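Local coordinates for protein 4-aminobutyrate transaminase (Acinetobacter baumannii, PDB 6WOP) that probably catalyses the pyridoxal-phosphate-dependent transfer of the amino group of 4-aminobutyrate to 2-oxoglutarate, at residues G49-L54 with M267-G272; A107-G112 with S278-R283; A239-S244 with F253-Y258; S355-E360 with F393-T398. All blocks are in the same frame, centred on the assembly; numbering follows the deposited sequence.

Contact 1: residues G49-L54 with M267-G272; sequences GGIAVL and MAKSLG
Lys269 lays its aliphatic chain across the turn 49-54 and ends on the carbonyl of Ile51. Near the base, CG packs on Val53 CG2 at 3.7 Å, the two side chains crossing at about a right angle, so valine supplies a small apolar wall for the methylenes. The chain runs on extended through chi2 and chi3 and then bends at chi4 (-104°), which swings NZ onto Ile51 O at 2.7 Å, tilted only 16° from the carbonyl plane. Thr298 of the second subunit gives NZ a further, weak bond. The carbonyl is presented by an unusual turn: Gly49 to Ala52 all have positive phi, forming a left-handed helical turn that suits its two glycines, although Ile51 and Ala52 share it while carrying side chains, and Val53 N closes it by bonding to Gly49 O at 2.8 Å. Next comes Ser270, whose CA makes a CH...O contact with Val53 O at 3.3 Å. Its small side chain lies close to the Ala52 carbonyl, although the exact place of OG is doubtful. Further on, Gly272 N returns to Lys269 O at 3.1 Å, tightening the 3-10 turn. A lysine in the buried loop between strands 264-267 and 278-283, close to a bound tartrate and the second subunit, is consistent with the place of the cofactor lysine in fold-type I aminotransferases.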
loop_
_atom_site.group_PDB
_atom_site.type_symbol
_atom_site.label_atom_id
_atom_site.label_comp_id
_atom_site.label_asym_id
_atom_site.label_seq_id
_atom_site.Cartn_x
_atom_site.Cartn_y
_atom_site.Cartn_z
ATOM N N GLY A 49 32.710 2.622 18.846
ATOM C CA GLY A 49 32.658 1.225 18.480
ATOM C C GLY A 49 32.071 1.009 17.102
ATOM O O GLY A 49 31.413 -0.010 16.872
ATOM N N GLY A 50 32.269 1.954 16.182
ATOM C CA GLY A 50 31.637 1.823 14.866
ATOM C C GLY A 50 30.126 1.749 14.957
ATOM O O GLY A 50 29.490 1.167 14.071
ATOM N N ILE A 51 29.539 2.346 16.005
ATOM C CA ILE A 51 28.116 2.307 16.359
ATOM C C ILE A 51 27.758 0.901 16.801
ATOM O O ILE A 51 26.952 0.221 16.115
ATOM C CB ILE A 51 27.128 2.713 15.241
ATOM C CG1 ILE A 51 27.593 3.916 14.396
ATOM C CG2 ILE A 51 25.796 3.044 15.874
ATOM C CD1 ILE A 51 26.604 4.147 13.162
ATOM N N ALA A 52 28.377 0.456 17.902
ATOM C CA ALA A 52 28.013 -0.779 18.623
ATOM C C ALA A 52 28.393 -2.033 17.857
ATOM O O ALA A 52 27.921 -3.127 18.178
ATOM C CB ALA A 52 26.491 -0.774 18.939
ATOM N N VAL A 53 29.291 -1.909 16.879
ATOM C CA VAL A 53 29.765 -3.046 16.078
ATOM C C VAL A 53 31.003 -3.698 16.674
ATOM O O VAL A 53 31.313 -4.865 16.336
ATOM C CB VAL A 53 30.037 -2.594 14.620
ATOM C CG1 VAL A 53 30.585 -3.735 13.771
ATOM C CG2 VAL A 53 28.716 -2.059 13.980
ATOM N N LEU A 54 31.704 -3.019 17.574
ATOM C CA LEU A 54 33.019 -3.481 18.017
ATOM C C LEU A 54 33.026 -3.715 19.521
ATOM O O LEU A 54 33.944 -3.260 20.233
ATOM C CB LEU A 54 34.107 -2.458 17.607
ATOM C CG LEU A 54 34.004 -2.328 16.072
ATOM C CD1 LEU A 54 34.641 -1.043 15.655
ATOM C CD2 LEU A 54 34.692 -3.577 15.446
ATOM N N MET A 267 19.807 -10.123 15.170
ATOM C CA MET A 267 21.196 -9.879 15.579
ATOM C C MET A 267 21.960 -9.294 14.419
ATOM O O MET A 267 21.745 -9.677 13.268
ATOM C CB MET A 267 21.928 -11.198 15.956
ATOM C CG MET A 267 21.198 -12.027 16.986
ATOM S SD MET A 267 21.840 -13.711 17.009
ATOM C CE MET A 267 21.031 -14.476 15.573
ATOM N N ALA A 268 22.931 -8.437 14.733
ATOM C CA ALA A 268 23.917 -8.029 13.732
ATOM C C ALA A 268 25.048 -7.308 14.455
ATOM O O ALA A 268 25.342 -7.655 15.606
ATOM C CB ALA A 268 23.292 -7.128 12.664
ATOM N N LYS A 269 25.641 -6.290 13.809
ATOM C CA LYS A 269 26.650 -5.423 14.406
ATOM C C LYS A 269 27.709 -6.251 15.138
ATOM O O LYS A 269 28.554 -6.869 14.489
ATOM C CB LYS A 269 25.977 -4.382 15.312
ATOM C CG LYS A 269 25.229 -3.266 14.467
ATOM C CD LYS A 269 24.695 -2.190 15.376
ATOM C CE LYS A 269 23.962 -1.084 14.594
ATOM N NZ LYS A 269 24.784 0.085 14.501
ATOM N N SER A 270 27.679 -6.285 16.478
ATOM C CA SER A 270 28.841 -6.890 17.114
ATOM C C SER A 270 28.865 -8.414 16.987
ATOM O O SER A 270 29.914 -9.013 17.261
ATOM C CB SER A 270 28.913 -6.462 18.578
ATOM O OG SER A 270 29.617 -5.233 18.704
ATOM N N LEU A 271 27.781 -9.048 16.488
ATOM C CA LEU A 271 27.817 -10.458 16.081
ATOM C C LEU A 271 29.109 -10.724 15.302
ATOM O O LEU A 271 29.778 -11.727 15.529
ATOM C CB LEU A 271 26.603 -10.794 15.188
ATOM C CG LEU A 271 26.645 -12.156 14.501
ATOM C CD1 LEU A 271 26.580 -13.345 15.479
ATOM C CD2 LEU A 271 25.401 -12.283 13.458
ATOM N N GLY A 272 29.467 -9.840 14.390
ATOM C CA GLY A 272 30.541 -10.087 13.433
ATOM C C GLY A 272 31.855 -9.421 13.825
ATOM O O GLY A 272 32.864 -9.568 13.098
#

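Contact 2: residues A107-G112 with S278-R283; sequences AFFTTG and SGVVGR
Ser278 reaches across to the chain that leaves strand 107-109, and its backbone N and O both bond to Phe109. Phe109 N donates to Ser278 O at 3.0 Å, and Ser278 N donates to Phe109 O at 3.2 Å. In both bonds the donor approaches from above the carbonyl plane, 64° out of it in the first, away from a lone-pair direction. With chi1 at 69°, Ser278 OG sits between its own backbone N and carbonyl carbon, a placement that brings it 3.2 Å from Phe109 CB and lets it donate a weak bond to Thr111 O. A small hydroxyl residue suits this spot, where the strand gives way to the turn before helix 112-127. Thr111 caps that helix through its OG1, which accepts from Glu114 N, and Gly112 N binds a tartrate.

The pairing joins strand 104-109, the outermost strand of the sheet within this chain, to strand 278-283, which runs antiparallel to the other six in the large-domain sheet, a hallmark of the fold-type I aminotransferases. Further along, Val280 pairs with Ala107 by two straighter bonds; in one, Val280 N meets Ala107 O at 3.0 Å. The methyl CG2 of Val280 also approaches the edge of the Phe109 ring, 4.0 Å from CE2, so a beta-branched residue here both suits the strand and fills the flank of the phenyl group. Between these pairs Gly279 faces Phe108 with the CA atoms 4.1 Å apart, and its missing side chain leaves room for Phe108 CD1, which lies 4.0 Å from Gly279 CA.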
loop_
_atom_site.group_PDB
_atom_site.type_symbol
_atom_site.label_atom_id
_atom_site.label_comp_id
_atom_site.label_asym_id
_atom_site.label_seq_id
_atom_site.Cartn_x
_atom_site.Cartn_y
_atom_site.Cartn_z
ATOM N N ALA A 107 19.211 -18.526 11.193
ATOM C CA ALA A 107 19.758 -18.380 9.856
ATOM C C ALA A 107 20.507 -17.068 9.829
ATOM O O ALA A 107 20.187 -16.175 10.607
ATOM C CB ALA A 107 18.638 -18.280 8.803
ATOM N N PHE A 108 21.453 -16.932 8.903
ATOM C CA PHE A 108 22.316 -15.738 8.854
ATOM C C PHE A 108 22.089 -15.008 7.551
ATOM O O PHE A 108 21.903 -15.642 6.500
ATOM C CB PHE A 108 23.818 -16.149 9.007
ATOM C CG PHE A 108 24.046 -16.815 10.316
ATOM C CD1 PHE A 108 23.924 -16.076 11.465
ATOM C CD2 PHE A 108 24.174 -18.195 10.415
ATOM C CE1 PHE A 108 23.990 -16.668 12.707
ATOM C CE2 PHE A 108 24.257 -18.795 11.668
ATOM C CZ PHE A 108 24.178 -18.040 12.800
ATOM N N PHE A 109 22.058 -13.676 7.645
ATOM C CA PHE A 109 21.988 -12.824 6.462
ATOM C C PHE A 109 23.197 -11.908 6.494
ATOM O O PHE A 109 24.248 -12.318 7.033
ATOM C CB PHE A 109 20.642 -12.085 6.489
ATOM C CG PHE A 109 19.525 -13.046 6.611
ATOM C CD1 PHE A 109 19.126 -13.788 5.488
ATOM C CD2 PHE A 109 18.918 -13.284 7.823
ATOM C CE1 PHE A 109 18.102 -14.728 5.581
ATOM C CE2 PHE A 109 17.897 -14.253 7.916
ATOM C CZ PHE A 109 17.536 -14.969 6.795
ATOM N N THR A 110 23.081 -10.707 5.921
ATOM C CA THR A 110 24.246 -9.817 5.892
ATOM C C THR A 110 24.076 -8.571 6.741
ATOM O O THR A 110 24.990 -8.229 7.502
ATOM C CB THR A 110 24.596 -9.422 4.466
ATOM O OG1 THR A 110 24.673 -10.612 3.656
ATOM C CG2 THR A 110 25.998 -8.722 4.414
ATOM N N THR A 111 22.956 -7.851 6.609
ATOM C CA THR A 111 22.820 -6.579 7.315
ATOM C C THR A 111 21.816 -6.640 8.466
ATOM O O THR A 111 20.939 -7.516 8.534
ATOM C CB THR A 111 22.375 -5.477 6.340
ATOM O OG1 THR A 111 21.068 -5.832 5.874
ATOM C CG2 THR A 111 23.344 -5.341 5.118
ATOM N N GLY A 112 21.912 -5.646 9.355
ATOM C CA GLY A 112 20.918 -5.538 10.417
ATOM C C GLY A 112 19.510 -5.390 9.860
ATOM O O GLY A 112 18.584 -6.052 10.325
ATOM N N SER A 278 24.600 -10.806 9.811
ATOM C CA SER A 278 23.410 -10.603 10.656
ATOM C C SER A 278 22.774 -11.960 10.873
ATOM O O SER A 278 23.240 -12.968 10.322
ATOM C CB SER A 278 22.384 -9.671 9.999
ATOM O OG SER A 278 21.802 -10.313 8.871
ATOM N N GLY A 279 21.742 -12.025 11.748
ATOM C CA GLY A 279 21.021 -13.286 11.831
ATOM C C GLY A 279 19.677 -13.128 12.512
ATOM O O GLY A 279 19.386 -12.100 13.111
ATOM N N VAL A 280 18.895 -14.198 12.451
ATOM C CA VAL A 280 17.591 -14.293 13.095
ATOM C C VAL A 280 17.618 -15.621 13.788
ATOM O O VAL A 280 17.962 -16.625 13.150
ATOM C CB VAL A 280 16.409 -14.272 12.108
ATOM C CG1 VAL A 280 15.106 -14.446 12.860
ATOM C CG2 VAL A 280 16.370 -12.950 11.347
ATOM N N VAL A 281 17.272 -15.633 15.083
ATOM C CA VAL A 281 17.117 -16.897 15.805
ATOM C C VAL A 281 15.692 -16.919 16.345
ATOM O O VAL A 281 15.148 -15.860 16.673
ATOM C CB VAL A 281 18.174 -17.053 16.918
ATOM C CG1 VAL A 281 18.142 -15.854 17.950
ATOM C CG2 VAL A 281 18.059 -18.442 17.612
ATOM N N GLY A 282 15.078 -18.103 16.421
ATOM C CA GLY A 282 13.759 -18.117 17.030
ATOM C C GLY A 282 13.177 -19.502 17.174
ATOM O O GLY A 282 13.830 -20.500 16.888
ATOM N N ARG A 283 11.895 -19.542 17.565
ATOM C CA ARG A 283 11.257 -20.837 17.776
ATOM C C ARG A 283 11.325 -21.635 16.489
ATOM O O ARG A 283 11.062 -21.109 15.413
ATOM C CB ARG A 283 9.794 -20.649 18.239
ATOM C CG ARG A 283 9.638 -19.879 19.555
ATOM C CD ARG A 283 8.138 -19.435 19.740
ATOM N NE ARG A 283 7.285 -20.531 19.393
ATOM C CZ ARG A 283 6.065 -20.397 18.894
ATOM N NH1 ARG A 283 5.540 -19.173 18.704
ATOM N NH2 ARG A 283 5.370 -21.494 18.599
#

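Contact 3: residues A239-S244 with F253-Y258; sequences ADEVQS and FAMNHY
A buried carboxylate takes the place of backbone partners at the start of the 3-10 segment 254-257: the two oxygens of Glu241 accept from successive amides. Ala254 N donates to the syn lone pair of OE1, 2.8 Å away, and Met255 N donates to OE2 at 2.9 Å, on the syn side and 20° out of the carboxylate plane. The length of glutamate lets the carboxylate reach the amides from just past strand 236-240, and an unusual chi2 of -127° bends its chain to bring the fork round. Ser244 OG adds a third donor, bonding OE1 at 2.6 Å from above the carboxylate plane. Apolar groups close in around the carboxylate. The Phe253 ring turns its edge to Glu241 CD, Met255 CG lies 3.1 Å from OE2, and Ala254 CB sits beside Ser244 CB. Behind them Met255 CG also packs on Ala239 CB at 3.5 Å, where a small methyl leaves space for the twice-bent methionine. The bonds hold the carboxylate in position on both oxygens, and three donors together with the positive end of the 3-10 turn would be expected to stabilise its anionic form despite burial.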
loop_
_atom_site.group_PDB
_atom_site.type_symbol
_atom_site.label_atom_id
_atom_site.label_comp_id
_atom_site.label_asym_id
_atom_site.label_seq_id
_atom_site.Cartn_x
_atom_site.Cartn_y
_atom_site.Cartn_z
ATOM N N ALA A 239 12.130 -9.391 19.282
ATOM C CA ALA A 239 13.100 -8.535 19.966
ATOM C C ALA A 239 14.178 -8.151 18.975
ATOM O O ALA A 239 14.859 -9.029 18.462
ATOM C CB ALA A 239 13.747 -9.289 21.140
ATOM N N ASP A 240 14.339 -6.861 18.689
ATOM C CA ASP A 240 15.403 -6.421 17.766
ATOM C C ASP A 240 16.638 -6.109 18.607
ATOM O O ASP A 240 16.710 -5.074 19.273
ATOM C CB ASP A 240 14.948 -5.210 16.958
ATOM C CG ASP A 240 16.034 -4.692 15.990
ATOM O OD1 ASP A 240 17.128 -5.310 15.861
ATOM O OD2 ASP A 240 15.792 -3.668 15.370
ATOM N N GLU A 241 17.609 -7.035 18.606
ATOM C CA GLU A 241 18.860 -6.880 19.322
ATOM C C GLU A 241 20.036 -6.584 18.393
ATOM O O GLU A 241 21.188 -6.915 18.704
ATOM C CB GLU A 241 19.130 -8.139 20.131
ATOM C CG GLU A 241 18.068 -8.347 21.194
ATOM C CD GLU A 241 18.628 -8.536 22.548
ATOM O OE1 GLU A 241 19.688 -7.950 22.891
ATOM O OE2 GLU A 241 17.960 -9.288 23.311
ATOM N N VAL A 242 19.775 -5.931 17.249
ATOM C CA VAL A 242 20.893 -5.577 16.370
ATOM C C VAL A 242 21.913 -4.719 17.112
ATOM O O VAL A 242 23.126 -4.969 17.022
ATOM C CB VAL A 242 20.352 -4.869 15.117
ATOM C CG1 VAL A 242 21.489 -4.154 14.443
ATOM C CG2 VAL A 242 19.707 -5.891 14.223
ATOM N N GLN A 243 21.453 -3.751 17.923
ATOM C CA GLN A 243 22.369 -2.890 18.703
ATOM C C GLN A 243 22.625 -3.366 20.133
ATOM O O GLN A 243 23.734 -3.179 20.653
ATOM C CB GLN A 243 21.839 -1.440 18.727
ATOM C CG GLN A 243 22.911 -0.405 19.154
ATOM C CD GLN A 243 22.659 1.025 18.694
ATOM O OE1 GLN A 243 23.089 1.973 19.375
ATOM N NE2 GLN A 243 21.975 1.199 17.546
ATOM N N SER A 244 21.674 -4.018 20.793
ATOM C CA SER A 244 21.749 -4.438 22.206
ATOM C C SER A 244 22.496 -5.749 22.436
ATOM O O SER A 244 22.725 -6.106 23.595
ATOM C CB SER A 244 20.335 -4.611 22.762
ATOM O OG SER A 244 19.605 -5.491 21.931
ATOM N N PHE A 253 22.402 -11.350 25.487
ATOM C CA PHE A 253 21.274 -10.637 24.873
ATOM C C PHE A 253 20.599 -9.767 25.930
ATOM O O PHE A 253 20.455 -10.189 27.079
ATOM C CB PHE A 253 20.223 -11.608 24.354
ATOM C CG PHE A 253 20.699 -12.409 23.148
ATOM C CD1 PHE A 253 20.647 -11.860 21.893
ATOM C CD2 PHE A 253 21.230 -13.672 23.315
ATOM C CE1 PHE A 253 21.132 -12.573 20.791
ATOM C CE2 PHE A 253 21.703 -14.393 22.214
ATOM C CZ PHE A 253 21.642 -13.836 20.962
ATOM N N ALA A 254 20.144 -8.577 25.548
ATOM C CA ALA A 254 19.379 -7.794 26.523
ATOM C C ALA A 254 18.167 -8.579 27.019
ATOM O O ALA A 254 17.766 -8.444 28.171
ATOM C CB ALA A 254 18.924 -6.489 25.875
ATOM N N MET A 255 17.578 -9.413 26.163
ATOM C CA MET A 255 16.394 -10.178 26.566
ATOM C C MET A 255 16.747 -11.159 27.667
ATOM O O MET A 255 15.861 -11.633 28.387
ATOM C CB MET A 255 15.833 -10.928 25.351
ATOM C CG MET A 255 15.106 -10.076 24.318
ATOM S SD MET A 255 13.724 -9.166 25.058
ATOM C CE MET A 255 12.692 -10.554 25.573
ATOM N N ASN A 256 18.050 -11.443 27.865
ATOM C CA ASN A 256 18.417 -12.328 28.974
ATOM C C ASN A 256 18.148 -11.727 30.328
ATOM O O ASN A 256 18.166 -12.463 31.315
ATOM C CB ASN A 256 19.896 -12.717 28.930
ATOM C CG ASN A 256 20.169 -13.775 27.874
ATOM O OD1 ASN A 256 21.078 -13.650 27.052
ATOM N ND2 ASN A 256 19.440 -14.884 27.967
ATOM N N HIS A 257 17.933 -10.421 30.411
ATOM C CA HIS A 257 17.568 -9.801 31.688
ATOM C C HIS A 257 16.105 -10.005 32.059
ATOM O O HIS A 257 15.700 -9.564 33.141
ATOM C CB HIS A 257 17.830 -8.297 31.659
ATOM C CG HIS A 257 19.269 -7.932 31.385
ATOM N ND1 HIS A 257 20.150 -7.560 32.383
ATOM C CD2 HIS A 257 19.954 -7.852 30.220
ATOM C CE1 HIS A 257 21.333 -7.294 31.838
ATOM N NE2 HIS A 257 21.228 -7.432 30.519
ATOM N N TYR A 258 15.307 -10.630 31.197
ATOM C CA TYR A 258 13.860 -10.641 31.357
ATOM C C TYR A 258 13.347 -12.071 31.386
ATOM O O TYR A 258 13.918 -12.963 30.754
ATOM C CB TYR A 258 13.190 -9.854 30.229
ATOM C CG TYR A 258 13.622 -8.391 30.192
ATOM C CD1 TYR A 258 12.915 -7.394 30.916
ATOM C CD2 TYR A 258 14.693 -7.990 29.436
ATOM C CE1 TYR A 258 13.317 -6.073 30.869
ATOM C CE2 TYR A 258 15.076 -6.678 29.380
ATOM C CZ TYR A 258 14.422 -5.735 30.114
ATOM O OH TYR A 258 14.834 -4.443 30.076
#

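Contact 4: residues S355-E360 with F393-T398; sequences SMVAVE and FLYPLT
Phe393 sets its ring edge-on against strand 356-361, where two antiparallel strands lie side by side in the mixed sheet that combines N-terminal strands with strands from the C-terminal part of the chain, the small-domain sheet of this family. Having CG anti to the carbonyl carbon (chi1 -61°) puts the ring beside its own backbone N, and so next to the Val357 carbonyl which that N meets: CD2 comes within 3.2 Å of Val357 O near the ring plane, and CE2 meets Val359 CG1 at 4.1 Å, the two side chains passing at an oblique angle. The same carbonyl, Val357 O, accepts from Phe393 N at 2.8 Å, the donor almost in line with C=O. Flat aromatic and branched aliphatic groups suit this layer, which Leu332 of helix 321-342 covers.

Tyr395 is turned differently. Its chi1 of 44° folds the ring over toward Ser355, whose OG lies at the ring's edge and accepts the phenol proton, Tyr395 OH to Ser355 OG being 2.6 Å. Serine suits the place because its hydroxyl can accept one bond and donate another, here to Ala325 O. Arg248 makes a cation-pi contact with the tyrosine ring. Leu397 CD2 rests on the serine methylene, 3.9 Å from Ser355 CB.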
loop_
_atom_site.group_PDB
_atom_site.type_symbol
_atom_site.label_atom_id
_atom_site.label_comp_id
_atom_site.label_asym_id
_atom_site.label_seq_id
_atom_site.Cartn_x
_atom_site.Cartn_y
_atom_site.Cartn_z
ATOM N N SER A 355 26.611 -1.960 29.701
ATOM C CA SER A 355 27.349 -0.849 29.109
ATOM C C SER A 355 26.639 -0.320 27.879
ATOM O O SER A 355 27.251 0.361 27.066
ATOM C CB SER A 355 28.800 -1.252 28.772
ATOM O OG SER A 355 29.654 -1.121 29.937
ATOM N N MET A 356 25.304 -0.448 27.875
ATOM C CA MET A 356 24.451 0.375 27.030
ATOM C C MET A 356 24.024 1.549 27.911
ATOM O O MET A 356 23.008 1.475 28.619
ATOM C CB MET A 356 23.262 -0.420 26.497
ATOM C CG MET A 356 23.055 -0.207 25.047
ATOM S SD MET A 356 21.874 -1.312 24.358
ATOM C CE MET A 356 21.487 -0.351 22.923
ATOM N N VAL A 357 24.848 2.617 27.904
ATOM C CA VAL A 357 24.719 3.775 28.792
ATOM C C VAL A 357 24.610 5.044 27.962
ATOM O O VAL A 357 25.332 5.208 26.969
ATOM C CB VAL A 357 25.927 3.916 29.762
ATOM C CG1 VAL A 357 25.719 5.138 30.745
ATOM C CG2 VAL A 357 26.155 2.652 30.524
ATOM N N ALA A 358 23.766 5.974 28.421
ATOM C CA ALA A 358 23.594 7.259 27.756
ATOM C C ALA A 358 23.338 8.343 28.787
ATOM O O ALA A 358 22.744 8.087 29.833
ATOM C CB ALA A 358 22.421 7.231 26.776
ATOM N N VAL A 359 23.704 9.581 28.440
ATOM C CA VAL A 359 23.384 10.762 29.240
ATOM C C VAL A 359 22.572 11.731 28.374
ATOM O O VAL A 359 22.920 11.980 27.214
ATOM C CB VAL A 359 24.634 11.437 29.811
ATOM C CG1 VAL A 359 25.505 12.036 28.709
ATOM C CG2 VAL A 359 24.222 12.488 30.858
ATOM N N GLU A 360 21.452 12.209 28.896
ATOM C CA GLU A 360 20.623 13.159 28.153
ATOM C C GLU A 360 20.852 14.551 28.716
ATOM O O GLU A 360 20.913 14.747 29.947
ATOM C CB GLU A 360 19.125 12.838 28.214
ATOM C CG GLU A 360 18.274 13.829 27.376
ATOM C CD GLU A 360 16.917 13.255 27.053
ATOM O OE1 GLU A 360 15.969 14.002 26.706
ATOM O OE2 GLU A 360 16.802 12.037 27.205
ATOM N N PHE A 393 27.045 5.822 24.835
ATOM C CA PHE A 393 28.408 5.295 24.998
ATOM C C PHE A 393 28.475 3.863 24.499
ATOM O O PHE A 393 27.767 2.983 25.013
ATOM C CB PHE A 393 28.827 5.393 26.469
ATOM C CG PHE A 393 28.839 6.793 26.958
ATOM C CD1 PHE A 393 29.975 7.581 26.768
ATOM C CD2 PHE A 393 27.699 7.352 27.534
ATOM C CE1 PHE A 393 29.998 8.924 27.157
ATOM C CE2 PHE A 393 27.696 8.698 27.917
ATOM C CZ PHE A 393 28.866 9.479 27.721
ATOM N N LEU A 394 29.329 3.632 23.493
ATOM C CA LEU A 394 29.475 2.348 22.813
ATOM C C LEU A 394 30.929 1.914 22.687
ATOM O O LEU A 394 31.324 1.276 21.671
ATOM C CB LEU A 394 28.845 2.444 21.429
ATOM C CG LEU A 394 27.331 2.522 21.567
ATOM C CD1 LEU A 394 26.694 2.970 20.170
ATOM C CD2 LEU A 394 26.816 1.169 22.018
ATOM N N TYR A 395 31.766 2.270 23.698
ATOM C CA TYR A 395 33.171 1.874 23.726
ATOM C C TYR A 395 33.282 0.368 23.609
ATOM O O TYR A 395 32.408 -0.335 24.124
ATOM C CB TYR A 395 33.772 2.309 25.052
ATOM C CG TYR A 395 32.839 1.990 26.245
ATOM C CD1 TYR A 395 32.865 0.753 26.883
ATOM C CD2 TYR A 395 31.956 2.947 26.731
ATOM C CE1 TYR A 395 31.988 0.482 27.997
ATOM C CE2 TYR A 395 31.108 2.708 27.787
ATOM C CZ TYR A 395 31.140 1.493 28.430
ATOM O OH TYR A 395 30.286 1.313 29.471
ATOM N N PRO A 396 34.354 -0.172 23.005
ATOM C CA PRO A 396 34.580 -1.619 23.059
ATOM C C PRO A 396 34.593 -2.114 24.484
ATOM O O PRO A 396 35.125 -1.433 25.366
ATOM C CB PRO A 396 35.985 -1.776 22.402
ATOM C CG PRO A 396 35.962 -0.683 21.315
ATOM C CD PRO A 396 35.259 0.502 22.056
ATOM N N LEU A 397 33.999 -3.312 24.719
ATOM C CA LEU A 397 33.999 -3.906 26.062
ATOM C C LEU A 397 35.397 -4.380 26.468
ATOM O O LEU A 397 35.641 -4.663 27.669
ATOM C CB LEU A 397 33.066 -5.100 26.096
ATOM C CG LEU A 397 31.604 -4.787 25.725
ATOM C CD1 LEU A 397 30.703 -6.049 25.874
ATOM C CD2 LEU A 397 31.094 -3.651 26.640
ATOM N N THR A 398 36.286 -4.422 25.504
ATOM C CA THR A 398 37.698 -4.776 25.693
ATOM C C THR A 398 38.585 -3.551 25.992
ATOM O O THR A 398 39.819 -3.696 26.075
ATOM C CB THR A 398 38.192 -5.465 24.416
ATOM O OG1 THR A 398 37.913 -4.618 23.284
ATOM C CG2 THR A 398 37.481 -6.817 24.170
#

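Following the chain from the N terminus, the turn 49-54 opens contact 1, and residues 107-112, the end of strand 104-109 and the turn after it, open contact 2. Residues 239-244 and 253-258 then meet with only eight residues between, so contact 3 closes a short loop nested inside both. Contact 1 closes next at 267-272 and contact 2 just after, at 278-283; their segments alternate, so these two cross. Contact 4 follows in series, joining 355-360 to 393-398. The first three meet around the large-domain sheet, with contacts 1 and 2 also touching the second subunit. Ala52 and Leu54 reach Leu394 and Pro396, while Ser244 reaches Met356, tying the small-domain sheet and the loop after it to the turn 49-54 and the segment after strand 236-240.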